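Local coordinates for phenylacetic acid degradation-related protein (Ralstonia eutropha JMP134, PDB 2PIM), which probably hydrolyses acyl-CoA thioesters, as expected of a hotdog-fold thioesterase related to phenylacetic acid degradation proteins, at residues 25-30 with 41-45; 53-57 with 95-99; 68-73 with 103-107; 113-119 with 131-137. One frame throughout, in Å; residues are numbered along the deposited sequence.

Contact 1. Residues 25-30 with 41-45; sequences LGGVIR and SDYVA
The ring of Y43 meets L25 O at its edge, in plane, while the CA of G27 approaches its CD1 obliquely, at 3.7 Å. The other flat pair is R30 with D42: NH1 makes a salt bridge of 2.7 Å to D42 OD2, which lies in the guanidinium plane and accepts through its syn lone pair, although the two planes stand 71° apart. R30 reaches it with its chain turned back on itself at chi2 (-57°) and chi3 (-60°), so that CG and CD also lie against OD2. V28 and D42 form a hydrogen-bonded antiparallel pair, with D42 N to V28 O at 2.8 Å, and the CA of G27 adds a C-H...O contact to D42 O. G26 ends helix 20-25 in a Schellman motif; its positive phi, and the nearness of V44 CB to where a side chain would begin, suit glycine. L25 O then accepts V44 N at 2.8 Å. Y43 OH bonds D67 on helix 58-75, whose M64 and V68 also touch the tyrosine. D42 OD1 pairs with R102, so the carboxylate is shared between two arginines, which probably favours its ionised form and ties this hairpin to strand 99-107.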
# COMPACT_ATOMS: atom_id res chain seq x y z
N LEU A 25 3.97 -10.49 2.89
CA LEU A 25 3.88 -9.60 4.07
C LEU A 25 4.07 -10.28 5.43
O LEU A 25 4.04 -9.59 6.46
CB LEU A 25 2.54 -8.85 4.03
CG LEU A 25 2.31 -8.08 2.71
CD1 LEU A 25 0.88 -7.68 2.62
CD2 LEU A 25 3.27 -6.90 2.61
N GLY A 26 4.33 -11.59 5.44
CA GLY A 26 4.52 -12.38 6.68
C GLY A 26 3.23 -12.44 7.48
O GLY A 26 3.25 -12.44 8.70
N GLY A 27 2.10 -12.47 6.78
CA GLY A 27 0.79 -12.37 7.39
C GLY A 27 0.38 -13.66 8.07
O GLY A 27 0.44 -14.73 7.46
N VAL A 28 -0.02 -13.56 9.33
CA VAL A 28 -0.48 -14.74 10.11
C VAL A 28 -1.62 -14.29 10.98
O VAL A 28 -1.44 -13.48 11.91
CB VAL A 28 0.61 -15.34 11.04
CG1 VAL A 28 0.10 -16.57 11.72
CG2 VAL A 28 1.87 -15.67 10.27
N ILE A 29 -2.79 -14.86 10.69
CA ILE A 29 -4.02 -14.52 11.39
C ILE A 29 -3.91 -15.02 12.81
O ILE A 29 -3.66 -16.19 13.04
CB ILE A 29 -5.24 -15.21 10.75
CG1 ILE A 29 -5.40 -14.83 9.27
CG2 ILE A 29 -6.49 -14.92 11.55
CD1 ILE A 29 -5.80 -13.49 9.05
N ARG A 30 -4.12 -14.14 13.78
CA ARG A 30 -4.02 -14.53 15.17
C ARG A 30 -5.38 -14.61 15.87
O ARG A 30 -5.48 -15.28 16.85
CB ARG A 30 -3.09 -13.56 15.91
CG ARG A 30 -1.69 -13.48 15.34
CD ARG A 30 -1.01 -14.85 15.29
NE ARG A 30 -0.87 -15.46 16.61
CZ ARG A 30 0.11 -15.18 17.47
NH1 ARG A 30 1.05 -14.31 17.14
NH2 ARG A 30 0.19 -15.82 18.63
N SER A 41 -4.17 -9.87 12.77
CA SER A 41 -3.13 -10.57 12.04
C SER A 41 -1.74 -9.98 12.36
O SER A 41 -1.59 -8.77 12.56
CB SER A 41 -3.42 -10.50 10.53
OG SER A 41 -2.45 -11.21 9.75
N ASP A 42 -0.75 -10.85 12.40
CA ASP A 42 0.64 -10.42 12.42
C ASP A 42 1.12 -10.13 11.01
O ASP A 42 0.61 -10.70 10.06
CB ASP A 42 1.52 -11.52 13.00
CG ASP A 42 1.30 -11.73 14.46
OD1 ASP A 42 1.00 -10.74 15.15
OD2 ASP A 42 1.45 -12.88 14.92
N TYR A 43 2.12 -9.25 10.89
CA TYR A 43 2.81 -8.97 9.64
C TYR A 43 4.30 -8.83 9.98
O TYR A 43 4.67 -8.57 11.14
CB TYR A 43 2.22 -7.70 8.93
CG TYR A 43 0.77 -7.92 8.52
CD1 TYR A 43 0.45 -8.66 7.39
CD2 TYR A 43 -0.27 -7.45 9.30
CE1 TYR A 43 -0.85 -8.89 7.03
CE2 TYR A 43 -1.58 -7.70 8.97
CZ TYR A 43 -1.87 -8.44 7.85
OH TYR A 43 -3.19 -8.71 7.55
N VAL A 44 5.16 -9.05 8.98
CA VAL A 44 6.61 -8.85 9.14
C VAL A 44 7.05 -7.86 8.06
O VAL A 44 6.77 -8.07 6.88
CB VAL A 44 7.42 -10.17 9.01
CG1 VAL A 44 8.92 -9.89 9.05
CG2 VAL A 44 7.06 -11.15 10.12
N ALA A 45 7.68 -6.77 8.49
CA ALA A 45 8.32 -5.85 7.57
C ALA A 45 9.78 -6.33 7.41
O ALA A 45 10.48 -6.50 8.40
CB ALA A 45 8.25 -4.42 8.10

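Contact 2. Residues 53-57 with 95-99; sequences VGQVQ and PAQAG
The carbonyl oxygen of A96 receives two groups from the 53-57 loop: V56 N, in a hydrogen bond of 3.0 Å, and the CA of Q55, in a C-H...O contact of 3.3 Å. The amide bond is fairly straight at 162°, but V56 N stands 46° above the carbonyl plane. One water donates a hydrogen bond to G54 O and accepts one from A98 N, 2.8 Å from its oxygen; another likewise donates to V56 O and accepts from A96 N. V56 points at the other loop: with CG2 opposite its carbonyl carbon, that methyl meets A96 CB at 3.9 Å and Q97 O at 3.5 Å. Nearer the surface, the extended chain of Q55 runs alongside P95, its CD 3.7 Å from the proline CB. At the backbone angles of G54 a CB would press against V53 O, hence glycine. Q57 takes the N-cap position of helix 58-75, its OE1 making a weak bond to M60 N, while NE2 bonds A63 O of the second subunit. One direct amide bond and two waters thus join backbone groups of two irregular loops, while V56 and A96, small and apolar, suit a site where both pack on L61 of that helix.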
# COMPACT_ATOMS: atom_id res chain seq x y z
N VAL A 53 16.10 5.92 4.92
CA VAL A 53 16.43 6.16 6.33
C VAL A 53 16.14 4.93 7.21
O VAL A 53 16.31 4.98 8.43
CB VAL A 53 15.73 7.48 6.87
CG1 VAL A 53 14.21 7.42 6.73
CG2 VAL A 53 16.12 7.77 8.31
N GLY A 54 15.74 3.82 6.60
CA GLY A 54 15.59 2.57 7.34
C GLY A 54 14.24 2.35 8.00
O GLY A 54 14.06 1.41 8.79
N GLN A 55 13.27 3.20 7.69
CA GLN A 55 11.92 2.95 8.14
C GLN A 55 11.09 2.25 7.04
O GLN A 55 11.41 2.31 5.85
CB GLN A 55 11.27 4.26 8.56
CG GLN A 55 12.06 5.11 9.54
CD GLN A 55 11.66 6.60 9.43
OE1 GLN A 55 10.70 6.96 8.71
NE2 GLN A 55 12.38 7.47 10.13
N VAL A 56 10.03 1.60 7.45
CA VAL A 56 9.17 0.87 6.53
C VAL A 56 8.43 1.90 5.65
O VAL A 56 7.82 2.86 6.17
CB VAL A 56 8.14 -0.03 7.28
CG1 VAL A 56 7.28 -0.82 6.32
CG2 VAL A 56 8.84 -0.99 8.21
N GLN A 57 8.44 1.68 4.34
CA GLN A 57 7.66 2.52 3.42
C GLN A 57 6.19 2.46 3.81
O GLN A 57 5.68 1.37 4.13
CB GLN A 57 7.79 2.02 1.99
CG GLN A 57 7.37 3.06 0.94
CD GLN A 57 6.60 2.45 -0.22
OE1 GLN A 57 5.81 1.52 -0.02
NE2 GLN A 57 6.81 2.98 -1.44
N PRO A 95 6.68 6.26 12.54
CA PRO A 95 7.56 5.40 11.76
C PRO A 95 7.65 3.97 12.31
O PRO A 95 7.59 3.76 13.52
CB PRO A 95 8.92 6.13 11.83
CG PRO A 95 8.86 6.88 13.08
CD PRO A 95 7.44 7.29 13.28
N ALA A 96 7.72 3.01 11.39
CA ALA A 96 7.88 1.61 11.73
C ALA A 96 9.29 1.18 11.35
O ALA A 96 9.93 1.78 10.47
CB ALA A 96 6.86 0.76 11.01
N GLN A 97 9.77 0.13 12.00
CA GLN A 97 11.07 -0.43 11.72
C GLN A 97 10.84 -1.84 11.20
O GLN A 97 9.74 -2.39 11.34
CB GLN A 97 11.92 -0.44 12.99
CG GLN A 97 11.71 0.75 13.95
CD GLN A 97 12.04 2.10 13.32
OE1 GLN A 97 12.82 2.19 12.37
NE2 GLN A 97 11.45 3.17 13.86
N ALA A 98 11.87 -2.42 10.61
CA ALA A 98 11.82 -3.84 10.23
C ALA A 98 11.51 -4.68 11.46
O ALA A 98 12.00 -4.41 12.57
CB ALA A 98 13.14 -4.29 9.64
N GLY A 99 10.71 -5.72 11.26
CA GLY A 99 10.31 -6.60 12.35
C GLY A 99 8.81 -6.85 12.31
O GLY A 99 8.15 -6.53 11.32
O HOH W 1 14.32 -1.14 10.18
O HOH W 2 7.47 4.00 8.68

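Contact 3. Residues 68-73 with 103-107; sequences VTAMLV and GRARL
L72 leaves helix 58-75 with CB 3.9 Å from the CB of A105; its CG lies near CG and CD1 of L107, and its CD2 lies against the strand backbone, 3.7 Å from A105 CB and 3.6 Å from L107 N. CG sits opposite the backbone N (chi1 171°), which carries the branch across to the strand, and the two leucines pass each other at a slant. One turn earlier, V68 puts CG2 against G103 O at 3.7 Å and also touches A105 CB. A105 is therefore met from two successive turns, and its methyl also rests 3.6 Å from V68 O; alanine is small enough to let the helix approach so closely, the axes coming within 7.6 Å at a crossing angle of -46°. G103, with no side chain, leaves V68 room beside the backbone. T69 has its hydroxyl bonded back to L65 O, a common way to satisfy a threonine in a helix, so that its methyl can face apolar neighbours. R104 and R106 point away, and R104 pairs with E40. This is the hotdog fold's central helix lying on its curved sheet: no hydrogen bond crosses, and the contact rests on apolar packing, consistent with its burial.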
# COMPACT_ATOMS: atom_id res chain seq x y z
N VAL A 68 -5.46 -6.98 6.28
CA VAL A 68 -6.22 -7.24 7.50
C VAL A 68 -7.71 -6.90 7.34
O VAL A 68 -8.62 -7.70 7.77
CB VAL A 68 -5.54 -6.60 8.76
CG1 VAL A 68 -5.66 -5.08 8.76
CG2 VAL A 68 -6.08 -7.21 10.00
N THR A 69 -7.97 -5.80 6.63
CA THR A 69 -9.32 -5.31 6.41
C THR A 69 -10.10 -6.20 5.43
O THR A 69 -11.20 -6.64 5.72
CB THR A 69 -9.36 -3.81 6.01
OG1 THR A 69 -8.64 -3.57 4.78
CG2 THR A 69 -8.78 -2.95 7.13
N ALA A 70 -9.49 -6.52 4.31
CA ALA A 70 -10.06 -7.47 3.33
C ALA A 70 -10.22 -8.88 3.86
O ALA A 70 -11.15 -9.64 3.44
CB ALA A 70 -9.19 -7.47 2.07
N MSE A 71 -9.32 -9.28 4.75
CA MSE A 71 -9.44 -10.61 5.40
C MSE A 71 -10.67 -10.65 6.29
O MSE A 71 -11.49 -11.61 6.25
CB MSE A 71 -8.19 -10.97 6.24
CG MSE A 71 -7.03 -11.65 5.49
SE MSE A 71 -7.58 -13.18 4.36
CE MSE A 71 -7.92 -12.19 2.60
N LEU A 72 -10.81 -9.62 7.10
CA LEU A 72 -11.99 -9.53 7.97
C LEU A 72 -13.31 -9.61 7.13
O LEU A 72 -14.19 -10.42 7.42
CB LEU A 72 -11.93 -8.28 8.84
CG LEU A 72 -13.24 -8.03 9.60
CD1 LEU A 72 -13.72 -9.24 10.39
CD2 LEU A 72 -13.04 -6.85 10.48
N VAL A 73 -13.38 -8.83 6.06
CA VAL A 73 -14.57 -8.84 5.21
C VAL A 73 -14.81 -10.21 4.67
O VAL A 73 -15.93 -10.70 4.73
CB VAL A 73 -14.50 -7.84 4.03
CG1 VAL A 73 -15.75 -7.95 3.17
CG2 VAL A 73 -14.32 -6.43 4.55
N GLY A 103 -1.62 -6.16 13.04
CA GLY A 103 -2.74 -5.53 12.37
C GLY A 103 -4.04 -5.92 13.02
O GLY A 103 -4.28 -7.10 13.28
N ARG A 104 -4.88 -4.93 13.27
CA ARG A 104 -6.24 -5.18 13.85
C ARG A 104 -7.32 -4.55 12.96
O ARG A 104 -7.18 -3.41 12.54
CB ARG A 104 -6.32 -4.64 15.29
CG ARG A 104 -5.38 -5.37 16.24
CD ARG A 104 -5.55 -5.04 17.76
NE ARG A 104 -4.46 -5.67 18.57
CZ ARG A 104 -3.24 -5.14 18.83
NH1 ARG A 104 -2.88 -3.94 18.43
NH2 ARG A 104 -2.37 -5.81 19.56
N ALA A 105 -8.34 -5.33 12.60
CA ALA A 105 -9.45 -4.83 11.81
C ALA A 105 -10.75 -4.89 12.62
O ALA A 105 -10.89 -5.75 13.49
CB ALA A 105 -9.58 -5.61 10.52
N ARG A 106 -11.64 -3.92 12.37
CA ARG A 106 -13.01 -3.89 12.88
C ARG A 106 -13.96 -3.43 11.77
O ARG A 106 -13.68 -2.43 11.09
CB ARG A 106 -13.16 -2.90 14.07
CG ARG A 106 -14.61 -2.80 14.60
CD ARG A 106 -14.87 -1.73 15.69
NE ARG A 106 -15.16 -0.38 15.18
CZ ARG A 106 -14.26 0.61 15.10
NH1 ARG A 106 -13.01 0.43 15.48
NH2 ARG A 106 -14.62 1.78 14.64
N LEU A 107 -15.09 -4.12 11.64
CA LEU A 107 -16.20 -3.67 10.79
C LEU A 107 -17.00 -2.53 11.42
O LEU A 107 -17.59 -2.71 12.47
CB LEU A 107 -17.18 -4.83 10.51
CG LEU A 107 -16.66 -5.80 9.45
CD1 LEU A 107 -17.34 -7.15 9.54
CD2 LEU A 107 -16.80 -5.19 8.07

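Contact 4. Residues 113-119 with 131-137; sequences NVCNVVG and ATATCMV
Strands 114-123 and 126-136 make a beta hairpin within the curved antiparallel sheet of the hotdog fold, and C115, V117 and G119 face C135, A133 and A131 as its hydrogen-bonded pairs. Each pair is closed by two backbone bonds; V117 N to A133 O, 3.0 Å and 171°, lies in the carbonyl plane, and the return bond from A133 N is equally straight. Between them, C-H...O contacts such as N116 CA to A133 O, 3.5 Å, supplement the ladder. On the side of V117 and A133, small or branched apolar residues meet: V117 CG2 touches C135 SG at 4.1 Å, and V117 CB lies 4.2 Å from A133 CB. G119 and A131 leave little bulk here, which suits a face on which L65, T69 and V73 of helix 58-75 rest, while L88 and L90 of strand 84-92 touch A131. The other face, which carries V114, N116, V118, T132, T134 and M136, a selenomethionine, is more exposed and mixes polar with apolar side chains. There V114 CG1 comes within 3.9 Å of T134 CG2. N116 and T134 run side by side, their polar ends too far apart for a direct bond. A water donates to N116 OD1 at 2.8 Å; its remaining approaches, to A133 O at 3.3 Å and T134 OG1 at 3.4 Å, are both weak.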
# COMPACT_ATOMS: atom_id res chain seq x y z
N ASN A 113 -24.31 -4.67 0.25
CA ASN A 113 -23.21 -4.75 -0.72
C ASN A 113 -21.96 -3.98 -0.34
O ASN A 113 -20.96 -4.14 -1.00
CB ASN A 113 -23.67 -4.36 -2.12
CG ASN A 113 -24.77 -5.29 -2.65
OD1 ASN A 113 -24.55 -6.44 -3.07
ND2 ASN A 113 -25.96 -4.78 -2.63
N VAL A 114 -22.00 -3.15 0.69
CA VAL A 114 -20.79 -2.43 1.11
C VAL A 114 -20.43 -2.72 2.55
O VAL A 114 -21.32 -2.76 3.41
CB VAL A 114 -20.95 -0.89 0.99
CG1 VAL A 114 -19.63 -0.20 1.18
CG2 VAL A 114 -21.50 -0.55 -0.35
N CYS A 115 -19.13 -2.89 2.82
CA CYS A 115 -18.64 -2.99 4.18
C CYS A 115 -17.64 -1.88 4.38
O CYS A 115 -16.82 -1.62 3.53
CB CYS A 115 -17.95 -4.34 4.44
SG CYS A 115 -19.15 -5.69 4.45
N ASN A 116 -17.76 -1.20 5.51
CA ASN A 116 -16.83 -0.18 5.93
C ASN A 116 -16.01 -0.78 7.05
O ASN A 116 -16.56 -1.23 8.05
CB ASN A 116 -17.60 1.04 6.37
CG ASN A 116 -18.53 1.58 5.27
OD1 ASN A 116 -18.09 2.31 4.37
ND2 ASN A 116 -19.80 1.21 5.34
N VAL A 117 -14.70 -0.84 6.84
CA VAL A 117 -13.79 -1.52 7.75
C VAL A 117 -12.77 -0.51 8.22
O VAL A 117 -12.40 0.34 7.45
CB VAL A 117 -13.02 -2.65 7.02
CG1 VAL A 117 -12.49 -3.67 8.06
CG2 VAL A 117 -13.87 -3.34 5.99
N VAL A 118 -12.34 -0.59 9.47
CA VAL A 118 -11.20 0.20 9.92
C VAL A 118 -10.08 -0.78 10.31
O VAL A 118 -10.34 -1.87 10.80
CB VAL A 118 -11.51 1.15 11.10
CG1 VAL A 118 -12.75 2.01 10.79
CG2 VAL A 118 -11.76 0.38 12.33
N GLY A 119 -8.85 -0.38 10.02
CA GLY A 119 -7.68 -1.14 10.34
C GLY A 119 -6.71 -0.26 11.11
O GLY A 119 -6.69 0.93 10.90
N ALA A 131 -6.13 2.79 8.77
CA ALA A 131 -6.84 2.74 7.52
C ALA A 131 -8.36 2.72 7.67
O ALA A 131 -8.92 2.23 8.65
CB ALA A 131 -6.45 1.51 6.75
N THR A 132 -9.00 3.19 6.60
CA THR A 132 -10.41 3.01 6.35
C THR A 132 -10.54 2.38 4.98
O THR A 132 -10.04 2.92 3.99
CB THR A 132 -11.09 4.43 6.37
OG1 THR A 132 -11.09 4.92 7.72
CG2 THR A 132 -12.51 4.36 5.85
N ALA A 133 -11.23 1.26 4.91
CA ALA A 133 -11.50 0.56 3.66
C ALA A 133 -12.97 0.57 3.37
O ALA A 133 -13.78 0.32 4.26
CB ALA A 133 -11.05 -0.88 3.77
N THR A 134 -13.30 0.88 2.12
CA THR A 134 -14.64 0.70 1.58
C THR A 134 -14.62 -0.45 0.61
O THR A 134 -13.90 -0.39 -0.37
CB THR A 134 -15.07 1.96 0.84
OG1 THR A 134 -14.98 3.05 1.74
CG2 THR A 134 -16.46 1.84 0.31
N CYS A 135 -15.38 -1.49 0.90
CA CYS A 135 -15.33 -2.76 0.19
C CYS A 135 -16.70 -3.11 -0.32
O CYS A 135 -17.68 -2.86 0.35
CB CYS A 135 -14.91 -3.90 1.13
SG CYS A 135 -13.35 -3.60 1.93
N MSE A 136 -16.77 -3.66 -1.52
CA MSE A 136 -18.04 -4.14 -2.05
C MSE A 136 -17.95 -5.64 -2.06
O MSE A 136 -16.85 -6.17 -2.13
CB MSE A 136 -18.21 -3.65 -3.48
CG MSE A 136 -19.63 -3.71 -4.04
SE MSE A 136 -19.53 -3.11 -5.89
CE MSE A 136 -20.38 -1.54 -5.93
N VAL A 137 -19.10 -6.32 -2.04
CA VAL A 137 -19.09 -7.77 -2.07
C VAL A 137 -19.85 -8.37 -3.26
O VAL A 137 -20.98 -7.98 -3.55
CB VAL A 137 -19.58 -8.38 -0.70
CG1 VAL A 137 -19.21 -7.47 0.51
CG2 VAL A 137 -21.02 -8.62 -0.72
O HOH W 3 -15.52 3.04 5.06

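Overall arrangement
Along the chain contact 1 closes first; contacts 2 and 3 then alternate their segments, and contact 4 comes last. Contacts 1, 3 and 4 share one antiparallel sheet: strand 99-107 lies between the hairpins of contacts 1 and 4, bonding through G103 to S41 and through R106 to V118. Contact 3, its centre about 9 Å from that of contact 4 and 12 Å from that of contact 1, sets helix 58-75 upon this sheet. Contact 2 lies about 26 Å from contact 4 between centres but touches contact 1, A45 meeting V56 in one loop and A98 and G99 in the other. Together they span the hotdog domain, from the loop where Q57 meets the second subunit to the last hairpin.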